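Local structure of kinetochore protein mis18 (Schizosaccharomyces pombe, 5J6P) at residues S59-T64 against G71-S76; F32-A37 against Y88-D93; S5-K10 against L95-L100; K10-I15 against C63-E68; D53-Y58 against P78-D83. The protein recruits the centromeric histone CENP-A as part of a multisubunit complex, maintaining kinetochore factors and keeping central-core centromere histones deacetylated. All blocks are in the same frame, centred on the assembly; numbering follows the deposited sequence.

Contact 1: S59-T64 against G71-S76; sequences SELSCT and GKVYNS. With ZN (zinc ion), chain D.
Ser59 and Val73 trade backbone hydrogen bonds in both directions, Val73 N reaching Ser59 O at 2.8 Å and Ser59 N reaching Val73 O at 3.0 Å. Two residues on, Leu61 N meets Gly71 O at 3.0 Å, almost straight at its hydrogen (177°); the return bond from Gly71 N to Leu61 O is weak. Between these rungs Glu60 and Lys72 make a non-hydrogen-bonded antiparallel pair, their CA atoms 4.3 Å apart.

Together the bonds zip up the beta hairpin of strands 57-63 and 69-76, whose turn end carries zinc: Cys63 SG binds the metal at 2.2 Å. Toward the other end Asn75 and Ser76 both face Val57, a classic beta bulge.

Among the side chains, polar contact is slight. Asn75 ND2 makes a weak bond of 3.5 Å to Ser59 OG, a hydroxyl also bonded to Thr47 O of strand 42-50. Apolar contact falls to Leu61, whose CD2 lies 3.9 Å from Val73 CG2 as the two branched chains slant across each other. Turned anti to the carbonyl carbon (chi1 -84°), the CG of Leu61 is laid against the peptide joining Gly71 to Lys72, 3.8 Å from Lys72 N. On the sheet face carrying Glu60, Lys72 has a cation-pi partner in Tyr58.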
# COMPACT_ATOMS: atom_id res chain seq x y z
N SER A 59 12.06 6.77 -21.48
CA SER A 59 12.46 5.41 -21.19
C SER A 59 11.34 4.76 -20.37
O SER A 59 10.74 5.42 -19.52
CB SER A 59 13.77 5.43 -20.43
OG SER A 59 14.82 5.77 -21.31
N GLU A 60 11.06 3.49 -20.63
CA GLU A 60 10.06 2.74 -19.89
C GLU A 60 10.41 2.50 -18.41
O GLU A 60 11.57 2.30 -18.10
CB GLU A 60 9.86 1.41 -20.56
CG GLU A 60 9.05 1.53 -21.84
CD GLU A 60 8.75 0.18 -22.45
OE1 GLU A 60 9.65 -0.70 -22.37
OE2 GLU A 60 7.63 0.02 -23.00
N LEU A 61 9.39 2.58 -17.52
CA LEU A 61 9.51 2.21 -16.09
C LEU A 61 8.89 0.85 -15.80
O LEU A 61 7.69 0.63 -16.11
CB LEU A 61 8.77 3.18 -15.21
CG LEU A 61 9.35 4.49 -14.74
CD1 LEU A 61 8.34 5.16 -13.81
CD2 LEU A 61 10.68 4.23 -14.05
N SER A 62 9.67 -0.02 -15.14
CA SER A 62 9.25 -1.40 -14.75
C SER A 62 9.19 -1.60 -13.22
O SER A 62 10.01 -1.02 -12.52
CB SER A 62 10.26 -2.36 -15.34
OG SER A 62 10.25 -2.34 -16.76
N CYS A 63 8.27 -2.43 -12.75
CA CYS A 63 8.19 -2.79 -11.34
C CYS A 63 9.24 -3.85 -11.01
O CYS A 63 9.10 -5.01 -11.39
CB CYS A 63 6.79 -3.30 -10.99
SG CYS A 63 6.74 -4.39 -9.55
N THR A 64 10.28 -3.43 -10.31
CA THR A 64 11.42 -4.31 -9.97
C THR A 64 11.04 -5.69 -9.47
O THR A 64 11.82 -6.61 -9.63
CB THR A 64 12.26 -3.77 -8.83
OG1 THR A 64 11.37 -3.26 -7.84
CG2 THR A 64 13.18 -2.69 -9.34
N GLY A 71 4.99 2.48 -16.44
CA GLY A 71 5.13 3.92 -16.64
C GLY A 71 6.27 4.29 -17.56
O GLY A 71 6.65 3.51 -18.45
N LYS A 72 6.79 5.49 -17.33
CA LYS A 72 7.90 6.03 -18.12
C LYS A 72 8.52 7.25 -17.51
O LYS A 72 7.89 7.95 -16.71
CB LYS A 72 7.44 6.38 -19.53
CG LYS A 72 5.98 6.72 -19.62
CD LYS A 72 5.63 7.09 -21.04
CE LYS A 72 5.41 5.90 -21.93
NZ LYS A 72 3.99 5.50 -21.90
N VAL A 73 9.76 7.51 -17.90
CA VAL A 73 10.41 8.76 -17.57
C VAL A 73 10.65 9.49 -18.86
O VAL A 73 11.46 9.04 -19.67
CB VAL A 73 11.78 8.54 -16.93
CG1 VAL A 73 12.43 9.88 -16.62
CG2 VAL A 73 11.62 7.71 -15.66
N TYR A 74 9.99 10.63 -19.03
CA TYR A 74 10.32 11.51 -20.16
C TYR A 74 11.67 12.17 -19.91
O TYR A 74 11.84 12.90 -18.93
CB TYR A 74 9.22 12.52 -20.40
CG TYR A 74 7.98 11.83 -20.90
CD1 TYR A 74 7.07 11.27 -20.05
CD2 TYR A 74 7.76 11.69 -22.25
CE1 TYR A 74 5.93 10.65 -20.53
CE2 TYR A 74 6.65 11.04 -22.74
CZ TYR A 74 5.74 10.53 -21.88
OH TYR A 74 4.64 9.87 -22.36
N ASN A 75 12.64 11.86 -20.78
CA ASN A 75 14.02 12.37 -20.69
C ASN A 75 14.19 13.69 -21.44
O ASN A 75 14.99 14.54 -21.01
CB ASN A 75 15.03 11.35 -21.24
CG ASN A 75 14.73 9.93 -20.83
OD1 ASN A 75 15.03 9.51 -19.71
ND2 ASN A 75 14.14 9.17 -21.73
N SER A 76 13.44 13.83 -22.55
CA SER A 76 13.49 15.00 -23.41
C SER A 76 12.12 15.45 -23.75
O SER A 76 11.32 14.68 -24.26
CB SER A 76 14.20 14.72 -24.74
OG SER A 76 15.53 14.33 -24.51
ZN ZN D . 4.73 -5.28 -9.94

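Contact 2: F32-A37 against Y88-D93; sequences FTLSDA and YTFSMD
Phe90 CB sits over one face of the Phe32 ring, 3.9 Å from its centroid, in a CH-pi contact; the two rings themselves meet obliquely, their planes at 39°. Met92 CG comes up at the edge of the Phe32 ring, 3.9 Å from CD1. Phe32 reaches both because its CG takes the crowded position between backbone N and carbonyl carbon (chi1 68°). At the far end Ala37 CB rests over the centre of the Tyr88 ring, 4.0 Å from its centroid, while Leu34 CD2 touches Phe90 CE2 at 3.7 Å.

Behind these groups the backbone sets the register. Phe32 with Phe90 and Leu34 with Tyr88 are antiparallel hydrogen-bonded pairs, the bond from Phe90 N to Phe32 O measuring 2.7 Å. Thr33 and Thr89 pair between them on the other face, joined by a weak OG1-OG1 bond. Replacing Phe32 with an alanine would probably open a gap beneath Phe90 CB and leave Met92 without its aromatic neighbour.

Strands 31-34 and 88-91 are adjacent interior strands of the six-stranded antiparallel sheet: strand 22-26 flanks the first, strand 69-76 the second, and the Phe32 ring meets Phe7 of strand 5-9 in the smaller sheet.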
# COMPACT_ATOMS: atom_id res chain seq x y z
N PHE A 32 -0.42 9.67 -14.66
CA PHE A 32 -0.18 10.68 -13.60
C PHE A 32 1.30 10.70 -13.22
O PHE A 32 2.03 9.78 -13.49
CB PHE A 32 -1.05 10.44 -12.35
CG PHE A 32 -0.70 9.20 -11.58
CD1 PHE A 32 -1.28 7.96 -11.91
CD2 PHE A 32 0.22 9.24 -10.55
CE1 PHE A 32 -0.95 6.80 -11.21
CE2 PHE A 32 0.57 8.08 -9.86
CZ PHE A 32 -0.02 6.86 -10.19
N THR A 33 1.75 11.75 -12.57
CA THR A 33 3.18 12.02 -12.58
C THR A 33 3.63 12.46 -11.19
O THR A 33 2.96 13.25 -10.55
CB THR A 33 3.52 13.07 -13.69
OG1 THR A 33 2.98 12.65 -14.98
CG2 THR A 33 5.03 13.30 -13.79
N LEU A 34 4.78 11.93 -10.77
CA LEU A 34 5.26 12.02 -9.41
C LEU A 34 6.72 12.41 -9.47
O LEU A 34 7.42 11.96 -10.35
CB LEU A 34 5.17 10.65 -8.70
CG LEU A 34 4.03 10.16 -7.77
CD1 LEU A 34 2.63 10.33 -8.34
CD2 LEU A 34 4.26 8.69 -7.39
N SER A 35 7.16 13.15 -8.48
CA SER A 35 8.51 13.64 -8.37
C SER A 35 9.38 12.72 -7.57
O SER A 35 10.60 12.96 -7.42
CB SER A 35 8.49 15.01 -7.67
OG SER A 35 8.04 14.89 -6.32
N ASP A 36 8.76 11.70 -6.98
CA ASP A 36 9.54 10.69 -6.28
C ASP A 36 8.84 9.34 -6.26
O ASP A 36 7.61 9.26 -6.35
CB ASP A 36 9.90 11.12 -4.83
CG ASP A 36 11.21 10.48 -4.34
OD1 ASP A 36 11.78 9.64 -5.07
OD2 ASP A 36 11.68 10.81 -3.23
N ALA A 37 9.66 8.29 -6.13
CA ALA A 37 9.15 6.96 -5.90
C ALA A 37 10.05 6.20 -4.98
O ALA A 37 11.20 6.51 -4.84
CB ALA A 37 9.04 6.21 -7.22
N TYR A 88 8.71 10.67 -12.56
CA TYR A 88 8.07 9.37 -12.68
C TYR A 88 6.64 9.51 -13.15
O TYR A 88 5.80 9.94 -12.40
CB TYR A 88 8.10 8.61 -11.35
CG TYR A 88 9.48 8.46 -10.77
CD1 TYR A 88 10.31 7.40 -11.11
CD2 TYR A 88 9.97 9.39 -9.86
CE1 TYR A 88 11.58 7.27 -10.55
CE2 TYR A 88 11.22 9.28 -9.30
CZ TYR A 88 12.03 8.22 -9.64
OH TYR A 88 13.26 8.15 -9.04
N THR A 89 6.39 9.11 -14.39
CA THR A 89 5.09 9.22 -15.01
C THR A 89 4.46 7.84 -15.14
O THR A 89 4.78 7.05 -16.03
CB THR A 89 5.19 9.90 -16.41
OG1 THR A 89 5.79 11.21 -16.29
CG2 THR A 89 3.85 10.02 -17.07
N PHE A 90 3.49 7.59 -14.27
CA PHE A 90 2.80 6.31 -14.15
C PHE A 90 1.53 6.15 -14.95
O PHE A 90 0.75 7.07 -15.13
CB PHE A 90 2.50 6.05 -12.67
CG PHE A 90 3.74 5.83 -11.84
CD1 PHE A 90 4.50 4.69 -12.02
CD2 PHE A 90 4.17 6.76 -10.92
CE1 PHE A 90 5.67 4.49 -11.29
CE2 PHE A 90 5.33 6.56 -10.20
CZ PHE A 90 6.08 5.42 -10.37
N SER A 91 1.30 4.92 -15.36
CA SER A 91 0.19 4.52 -16.18
C SER A 91 -1.00 4.12 -15.26
O SER A 91 -0.86 3.21 -14.48
CB SER A 91 0.71 3.36 -17.05
OG SER A 91 -0.12 3.04 -18.13
N MET A 92 -2.14 4.81 -15.31
CA MET A 92 -3.25 4.51 -14.38
C MET A 92 -3.77 3.10 -14.58
O MET A 92 -4.29 2.51 -13.66
CB MET A 92 -4.45 5.44 -14.54
CG MET A 92 -4.25 6.92 -14.28
SD MET A 92 -5.52 7.91 -15.15
CE MET A 92 -5.40 9.49 -14.29
N ASP A 93 -3.65 2.57 -15.79
CA ASP A 93 -4.14 1.23 -16.11
C ASP A 93 -3.36 0.14 -15.41
O ASP A 93 -3.81 -1.01 -15.36
CB ASP A 93 -4.07 0.95 -17.63
CG ASP A 93 -5.44 0.97 -18.29
OD1 ASP A 93 -6.27 1.84 -17.92
OD2 ASP A 93 -5.68 0.11 -19.17

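Contact 3: S5-K10 against L95-L100; sequences SVFQCK and LQAYQL. With ZN (zinc ion), chain D.
Phe7 and Ala97 lie side by side on one face of two antiparallel strands, the small methyl leaving room for the large ring: Ala97 CB lies 4.2 Å from Phe7 CE1, approaching obliquely. Nearer the backbone, Leu95 CD1 comes to 4.1 Å from Phe7 CB. The Leu95 side chain sets off away from strand 5-9, though its CB still touches Gln8 O, and then the branch turns back and lodges CD1 against the backbone at Gln8. Next along, Lys10 lays its aliphatic chain over the Leu95 carbonyl, its CE 3.4 Å from Leu95 O. At the opposite end of the strand the Ser5 hydroxyl nestles against the Gln99 chain, OG standing 3.4 Å from Gln99 CB.

The backbone carries these bumps in register. Val6 and Tyr98 form a hydrogen-bonded pair, Val6 N to Tyr98 O at 2.7 Å and Tyr98 N to Val6 O at 2.9 Å, and Gln8 N adds a bond to Gln96 O.

The face bearing Val6 and Tyr98 turns to the second subunit. The Tyr98 ring leads away from strand 5-9, and its OH bonds Asp18 of the second subunit, while Val6 packs on Leu100 of the second subunit. With strand 15-18 on the far side of strand 5-9, this is the three-stranded antiparallel sheet of the Mis18-Yippee domain, a member of the beta-tent clan; Cys9 SG, in the central segment, binds the zinc ion.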
# COMPACT_ATOMS: atom_id res chain seq x y z
N SER A 5 -3.48 9.33 -0.89
CA SER A 5 -3.45 7.98 -1.45
C SER A 5 -2.04 7.36 -1.54
O SER A 5 -1.02 8.06 -1.46
CB SER A 5 -4.16 7.95 -2.79
OG SER A 5 -5.54 8.29 -2.66
N VAL A 6 -2.01 6.04 -1.62
CA VAL A 6 -0.77 5.29 -1.86
C VAL A 6 -0.94 4.49 -3.12
O VAL A 6 -2.06 4.09 -3.46
CB VAL A 6 -0.49 4.36 -0.67
CG1 VAL A 6 0.42 3.21 -1.05
CG2 VAL A 6 0.17 5.16 0.44
N PHE A 7 0.18 4.26 -3.83
CA PHE A 7 0.13 3.66 -5.16
C PHE A 7 0.86 2.36 -5.24
O PHE A 7 2.02 2.28 -4.79
CB PHE A 7 0.73 4.63 -6.21
CG PHE A 7 0.04 5.94 -6.24
CD1 PHE A 7 -1.26 6.02 -6.69
CD2 PHE A 7 0.64 7.08 -5.73
CE1 PHE A 7 -1.94 7.22 -6.67
CE2 PHE A 7 -0.03 8.28 -5.73
CZ PHE A 7 -1.31 8.35 -6.20
N GLN A 8 0.23 1.39 -5.89
CA GLN A 8 0.84 0.07 -6.08
C GLN A 8 0.70 -0.53 -7.47
O GLN A 8 -0.31 -0.35 -8.12
CB GLN A 8 0.16 -0.94 -5.18
CG GLN A 8 -0.07 -0.56 -3.73
CD GLN A 8 -1.08 -1.52 -3.13
OE1 GLN A 8 -0.72 -2.48 -2.40
NE2 GLN A 8 -2.33 -1.33 -3.52
N CYS A 9 1.69 -1.32 -7.88
CA CYS A 9 1.58 -2.08 -9.12
C CYS A 9 0.45 -3.12 -9.02
O CYS A 9 0.50 -4.02 -8.18
CB CYS A 9 2.90 -2.78 -9.44
SG CYS A 9 2.74 -4.26 -10.47
N LYS A 10 -0.56 -2.97 -9.87
CA LYS A 10 -1.73 -3.86 -9.87
C LYS A 10 -1.40 -5.33 -9.78
O LYS A 10 -2.23 -6.13 -9.29
CB LYS A 10 -2.54 -3.66 -11.14
CG LYS A 10 -3.42 -2.42 -11.14
CD LYS A 10 -4.80 -2.74 -11.72
CE LYS A 10 -5.38 -1.66 -12.61
NZ LYS A 10 -6.10 -2.33 -13.73
N LEU A 95 -1.60 0.82 -12.32
CA LEU A 95 -1.38 1.16 -10.91
C LEU A 95 -2.69 0.96 -10.19
O LEU A 95 -3.70 0.63 -10.82
CB LEU A 95 -0.93 2.62 -10.72
CG LEU A 95 0.53 2.97 -10.89
CD1 LEU A 95 1.34 2.53 -9.70
CD2 LEU A 95 1.11 2.34 -12.14
N GLN A 96 -2.64 1.14 -8.87
CA GLN A 96 -3.81 1.04 -8.00
C GLN A 96 -3.67 2.05 -6.89
O GLN A 96 -2.56 2.32 -6.43
CB GLN A 96 -3.85 -0.34 -7.39
CG GLN A 96 -5.16 -1.05 -7.53
CD GLN A 96 -5.09 -2.38 -6.85
OE1 GLN A 96 -4.50 -2.50 -5.79
NE2 GLN A 96 -5.69 -3.41 -7.46
N ALA A 97 -4.78 2.62 -6.45
CA ALA A 97 -4.73 3.65 -5.40
C ALA A 97 -5.45 3.16 -4.17
O ALA A 97 -6.48 2.44 -4.24
CB ALA A 97 -5.33 4.96 -5.87
N TYR A 98 -4.86 3.50 -3.05
CA TYR A 98 -5.47 3.24 -1.79
C TYR A 98 -5.46 4.57 -1.06
O TYR A 98 -4.38 5.08 -0.67
CB TYR A 98 -4.71 2.15 -1.01
CG TYR A 98 -5.16 2.10 0.42
CD1 TYR A 98 -6.41 1.53 0.77
CD2 TYR A 98 -4.39 2.68 1.43
CE1 TYR A 98 -6.85 1.55 2.08
CE2 TYR A 98 -4.82 2.68 2.74
CZ TYR A 98 -6.05 2.13 3.06
OH TYR A 98 -6.46 2.17 4.35
N GLN A 99 -6.68 5.12 -0.90
CA GLN A 99 -6.86 6.33 -0.11
C GLN A 99 -7.09 5.93 1.32
O GLN A 99 -8.00 5.16 1.59
CB GLN A 99 -8.04 7.19 -0.59
CG GLN A 99 -7.90 8.63 -0.08
CD GLN A 99 -9.12 9.51 -0.31
OE1 GLN A 99 -10.13 9.07 -0.88
NE2 GLN A 99 -9.03 10.77 0.14
N LEU A 100 -6.29 6.47 2.23
CA LEU A 100 -6.41 6.17 3.65
C LEU A 100 -7.77 6.64 4.21
O LEU A 100 -8.44 7.46 3.59
CB LEU A 100 -5.30 6.85 4.46
CG LEU A 100 -3.87 6.33 4.33
CD1 LEU A 100 -3.37 6.31 2.90
CD2 LEU A 100 -2.94 7.17 5.19
ZN ZN D . 4.73 -5.28 -9.94

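Contact 4: K10-I15 against C63-E68. With ZN (zinc ion), chain D.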
# COMPACT_ATOMS: atom_id res chain seq x y z
N LYS A 10 -0.56 -2.97 -9.87
CA LYS A 10 -1.73 -3.86 -9.87
C LYS A 10 -1.40 -5.33 -9.78
O LYS A 10 -2.23 -6.13 -9.29
CB LYS A 10 -2.54 -3.66 -11.14
CG LYS A 10 -3.42 -2.42 -11.14
CD LYS A 10 -4.80 -2.74 -11.72
CE LYS A 10 -5.38 -1.66 -12.61
NZ LYS A 10 -6.10 -2.33 -13.73
N LYS A 11 -0.23 -5.71 -10.30
CA LYS A 11 0.09 -7.11 -10.48
C LYS A 11 0.63 -7.73 -9.20
O LYS A 11 0.14 -8.74 -8.81
CB LYS A 11 1.14 -7.27 -11.57
CG LYS A 11 1.03 -8.62 -12.24
CD LYS A 11 2.36 -9.25 -12.57
CE LYS A 11 2.13 -10.71 -12.97
NZ LYS A 11 2.83 -11.07 -14.22
N CYS A 12 1.60 -7.09 -8.57
CA CYS A 12 2.21 -7.63 -7.36
C CYS A 12 1.87 -6.86 -6.08
O CYS A 12 2.11 -7.35 -4.98
CB CYS A 12 3.73 -7.72 -7.53
SG CYS A 12 4.59 -6.13 -7.38
N PHE A 13 1.33 -5.65 -6.23
CA PHE A 13 1.01 -4.81 -5.06
C PHE A 13 2.22 -4.12 -4.39
O PHE A 13 2.13 -3.62 -3.28
CB PHE A 13 0.20 -5.57 -4.01
CG PHE A 13 -1.23 -5.87 -4.38
CD1 PHE A 13 -1.86 -5.36 -5.51
CD2 PHE A 13 -1.99 -6.65 -3.51
CE1 PHE A 13 -3.17 -5.64 -5.79
CE2 PHE A 13 -3.31 -6.92 -3.77
CZ PHE A 13 -3.90 -6.43 -4.93
N GLN A 14 3.34 -4.08 -5.07
CA GLN A 14 4.43 -3.29 -4.56
C GLN A 14 4.04 -1.82 -4.55
O GLN A 14 3.55 -1.30 -5.55
CB GLN A 14 5.68 -3.48 -5.41
CG GLN A 14 6.83 -2.67 -4.84
CD GLN A 14 8.15 -2.94 -5.50
OE1 GLN A 14 8.26 -3.20 -6.73
NE2 GLN A 14 9.19 -2.83 -4.70
N ILE A 15 4.29 -1.16 -3.43
CA ILE A 15 4.03 0.26 -3.34
C ILE A 15 5.16 0.98 -4.04
O ILE A 15 6.30 0.74 -3.70
CB ILE A 15 3.94 0.76 -1.90
CG1 ILE A 15 2.62 0.29 -1.29
CG2 ILE A 15 4.06 2.27 -1.82
CD1 ILE A 15 2.62 0.28 0.22
N CYS A 63 8.27 -2.43 -12.75
CA CYS A 63 8.19 -2.79 -11.34
C CYS A 63 9.24 -3.85 -11.01
O CYS A 63 9.10 -5.01 -11.39
CB CYS A 63 6.79 -3.30 -10.99
SG CYS A 63 6.74 -4.39 -9.55
N THR A 64 10.28 -3.43 -10.31
CA THR A 64 11.42 -4.31 -9.97
C THR A 64 11.04 -5.69 -9.47
O THR A 64 11.82 -6.61 -9.63
CB THR A 64 12.26 -3.77 -8.83
OG1 THR A 64 11.37 -3.26 -7.84
CG2 THR A 64 13.18 -2.69 -9.34
N ARG A 65 9.88 -5.83 -8.85
CA ARG A 65 9.37 -7.14 -8.45
C ARG A 65 8.69 -7.95 -9.57
O ARG A 65 9.07 -9.08 -9.80
CB ARG A 65 8.43 -6.99 -7.26
CG ARG A 65 7.89 -8.33 -6.78
CD ARG A 65 7.46 -8.32 -5.35
NE ARG A 65 8.63 -8.38 -4.49
CZ ARG A 65 8.92 -7.49 -3.54
NH1 ARG A 65 8.10 -6.43 -3.26
NH2 ARG A 65 10.05 -7.68 -2.84
N CYS A 66 7.66 -7.38 -10.20
CA CYS A 66 6.85 -8.11 -11.16
C CYS A 66 7.23 -7.83 -12.61
O CYS A 66 6.57 -8.29 -13.53
CB CYS A 66 5.37 -7.81 -10.95
SG CYS A 66 4.77 -6.35 -11.82
N ASN A 67 8.31 -7.07 -12.80
CA ASN A 67 8.77 -6.74 -14.18
C ASN A 67 7.76 -6.10 -15.14
O ASN A 67 8.03 -5.94 -16.29
CB ASN A 67 9.34 -7.98 -14.86
CG ASN A 67 10.49 -8.57 -14.09
OD1 ASN A 67 11.40 -7.87 -13.66
ND2 ASN A 67 10.45 -9.87 -13.89
N GLU A 68 6.60 -5.70 -14.67
CA GLU A 68 5.61 -5.12 -15.51
C GLU A 68 6.02 -3.69 -15.86
O GLU A 68 6.63 -2.97 -15.06
CB GLU A 68 4.27 -5.13 -14.77
CG GLU A 68 3.07 -5.02 -15.68
CD GLU A 68 2.68 -6.34 -16.33
OE1 GLU A 68 3.55 -7.17 -16.59
OE2 GLU A 68 1.48 -6.53 -16.58
ZN ZN D . 4.73 -5.28 -9.94
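Cys12 CB lies 3.8 Å from Cys66 CB, beside the zinc ion that both residues help to bind. This is the tight side, where cysteines surround the metal: Cys63 SG and Cys66 SG each bind zinc at 2.2 Å, and Cys12 SG stands farther off, 2.7 Å from the metal in this model. Backbone N-H groups steady the sulfurs, Cys66 N bonding Cys63 SG at 3.2 Å and Gln14 N bonding Cys12 SG.

Gln14 runs out extended, CG anti to its own N (chi1 -179°), and brings its amide carbon CD to 4.0 Å from Thr64 OG1, whose firmer partner is Asn40 O, and close to Arg65 NH1. A glycine in place of Gln14 would probably open a gap beside Thr64 and leave Arg65 without part of its neighbour.

The outer side belongs to exposed chains: Lys11 drapes its CD against Cys66 CB, and Arg65 extends its guanidinium to Phe13 of the second subunit. Cys9 completes the four-cysteine site, in which two Cys-x-x-Cys turns clasp one zinc, the signature of the Mis18-Yippee domain.

Contact 5: D53-Y58 against P78-D83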
# COMPACT_ATOMS: atom_id res chain seq x y z
N ASP A 53 3.11 11.23 -31.03
CA ASP A 53 3.32 12.50 -31.74
C ASP A 53 4.81 12.91 -31.92
O ASP A 53 5.11 14.08 -31.87
CB ASP A 53 2.54 13.61 -31.02
CG ASP A 53 3.20 14.06 -29.72
OD1 ASP A 53 3.94 13.27 -29.10
OD2 ASP A 53 2.99 15.22 -29.32
N GLY A 54 5.74 11.97 -32.08
CA GLY A 54 7.15 12.29 -32.33
C GLY A 54 7.87 13.26 -31.39
O GLY A 54 9.08 13.45 -31.52
N LEU A 55 7.18 13.82 -30.40
CA LEU A 55 7.66 15.04 -29.74
C LEU A 55 8.57 14.85 -28.53
O LEU A 55 9.51 15.65 -28.33
CB LEU A 55 6.48 15.95 -29.38
CG LEU A 55 6.28 17.12 -30.35
CD1 LEU A 55 4.95 17.81 -30.07
CD2 LEU A 55 7.47 18.10 -30.26
N CYS A 56 8.30 13.84 -27.70
CA CYS A 56 9.13 13.63 -26.50
C CYS A 56 9.90 12.35 -26.57
O CYS A 56 9.64 11.50 -27.43
CB CYS A 56 8.27 13.64 -25.26
SG CYS A 56 6.91 14.79 -25.39
N VAL A 57 10.85 12.22 -25.66
CA VAL A 57 11.62 10.99 -25.51
C VAL A 57 11.57 10.46 -24.06
O VAL A 57 11.95 11.13 -23.09
CB VAL A 57 13.06 11.20 -26.02
CG1 VAL A 57 13.99 10.06 -25.62
CG2 VAL A 57 13.04 11.38 -27.53
N TYR A 58 11.14 9.20 -23.95
CA TYR A 58 11.01 8.53 -22.67
C TYR A 58 11.64 7.16 -22.67
O TYR A 58 11.73 6.49 -23.69
CB TYR A 58 9.55 8.40 -22.32
CG TYR A 58 8.80 7.40 -23.17
CD1 TYR A 58 8.80 6.05 -22.85
CD2 TYR A 58 8.05 7.81 -24.26
CE1 TYR A 58 8.10 5.13 -23.60
CE2 TYR A 58 7.34 6.89 -25.01
CZ TYR A 58 7.38 5.56 -24.68
OH TYR A 58 6.69 4.64 -25.41
N PRO A 78 9.65 19.25 -24.95
CA PRO A 78 9.48 20.66 -25.26
C PRO A 78 9.45 21.48 -23.98
O PRO A 78 9.71 20.94 -22.92
CB PRO A 78 8.07 20.70 -25.86
CG PRO A 78 7.93 19.39 -26.54
CD PRO A 78 8.55 18.46 -25.55
N ILE A 79 9.19 22.79 -24.08
CA ILE A 79 9.06 23.66 -22.88
C ILE A 79 7.90 23.28 -22.02
O ILE A 79 8.03 23.29 -20.79
CB ILE A 79 8.87 25.20 -23.13
CG1 ILE A 79 8.02 25.51 -24.40
CG2 ILE A 79 10.18 25.98 -23.01
CD1 ILE A 79 8.78 25.58 -25.72
N TYR A 80 6.79 22.99 -22.68
CA TYR A 80 5.52 22.91 -21.98
C TYR A 80 5.45 21.67 -21.07
O TYR A 80 4.97 21.74 -19.92
CB TYR A 80 4.32 23.10 -22.93
CG TYR A 80 4.27 22.28 -24.21
CD1 TYR A 80 4.96 22.69 -25.37
CD2 TYR A 80 3.48 21.14 -24.29
CE1 TYR A 80 4.88 21.94 -26.55
CE2 TYR A 80 3.40 20.40 -25.47
CZ TYR A 80 4.09 20.79 -26.58
OH TYR A 80 3.99 20.03 -27.74
N LEU A 81 6.02 20.57 -21.55
CA LEU A 81 6.16 19.35 -20.75
C LEU A 81 7.40 19.28 -19.84
O LEU A 81 7.73 18.19 -19.37
CB LEU A 81 6.12 18.12 -21.67
CG LEU A 81 4.80 17.91 -22.43
CD1 LEU A 81 4.92 16.78 -23.45
CD2 LEU A 81 3.65 17.66 -21.46
N ASP A 82 8.05 20.41 -19.54
CA ASP A 82 9.20 20.40 -18.60
C ASP A 82 8.85 19.96 -17.18
O ASP A 82 9.76 19.64 -16.42
CB ASP A 82 9.92 21.74 -18.54
CG ASP A 82 10.97 21.89 -19.61
OD1 ASP A 82 10.69 21.54 -20.75
OD2 ASP A 82 12.09 22.37 -19.30
N ASP A 83 7.55 19.96 -16.83
CA ASP A 83 7.06 19.36 -15.55
C ASP A 83 7.33 17.87 -15.44
O ASP A 83 7.75 17.38 -14.41
CB ASP A 83 5.55 19.50 -15.45
CG ASP A 83 5.08 20.85 -15.79
OD1 ASP A 83 5.34 21.75 -14.95
OD2 ASP A 83 4.50 20.98 -16.91
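Leu55 spreads its two methyl groups over different neighbours, CD2 lying 4.0 Å from Pro78 CG and CD1 3.4 Å from Tyr80 OH. The setting is a loop-to-loop contact at the edge of the Mis18 domain's beta-tent fold. Residues 53-56 are the approach to strand 57-63, while residues 78-83 belong to the loop between strands 69-76 and 88-91, so the contact closes over the end of the hairpin formed by strands 57-63 and 69-76, far from the zinc ion.

The chemistry is that of a modest apolar patch. Leu55 and Pro78 meet at a slant, whereas the Tyr80 side chain crosses Leu55 at about a right angle and touches it with its hydroxyl oxygen. Tyr80 attains this reach because its CG lies between its backbone N and carbonyl carbon (chi1 49°), which carries the end of the side chain nearer to Leu55. The backbones themselves stay well apart, the closest CA atoms being those of Cys56 and Pro78 at 7.1 Å, and side chains make the closest approaches.

Each loop is braced from its own surroundings. The Cys56 amide bonds Ser51 OG and the Gly54 carbonyl bonds Arg50, while Asp82 N bonds Ile79 O within the second loop. Cys56 is buried against Tyr74 of strand 69-76, and is not among the zinc ligands. Its sulfur touches two partners: SG lies 4.0 Å from Pro78 CD and 3.4 Å from Leu81 CD1.

Contacts 1, 2 and 3 are partly buried, whereas contacts 4 and 5 lie at the surface. Contacts 1 and 2 occupy adjoining parts of one six-stranded sheet and meet where Lys72 N faces Thr89 O and Leu61 packs on Tyr88 and Phe90. Contact 2, the most central, is built from aromatic and aliphatic side chains, and it reaches the smaller sheet of contact 3 through Phe32 and Phe7. Contacts 1, 3 and 4 converge on the zinc ion, so metal coordination ties the two sheets together; contacts 3 and 4 also face the second subunit. Contact 4 is dominated by sulfur, whereas contact 5 is apolar and lies about 27 Å from it, centre to centre.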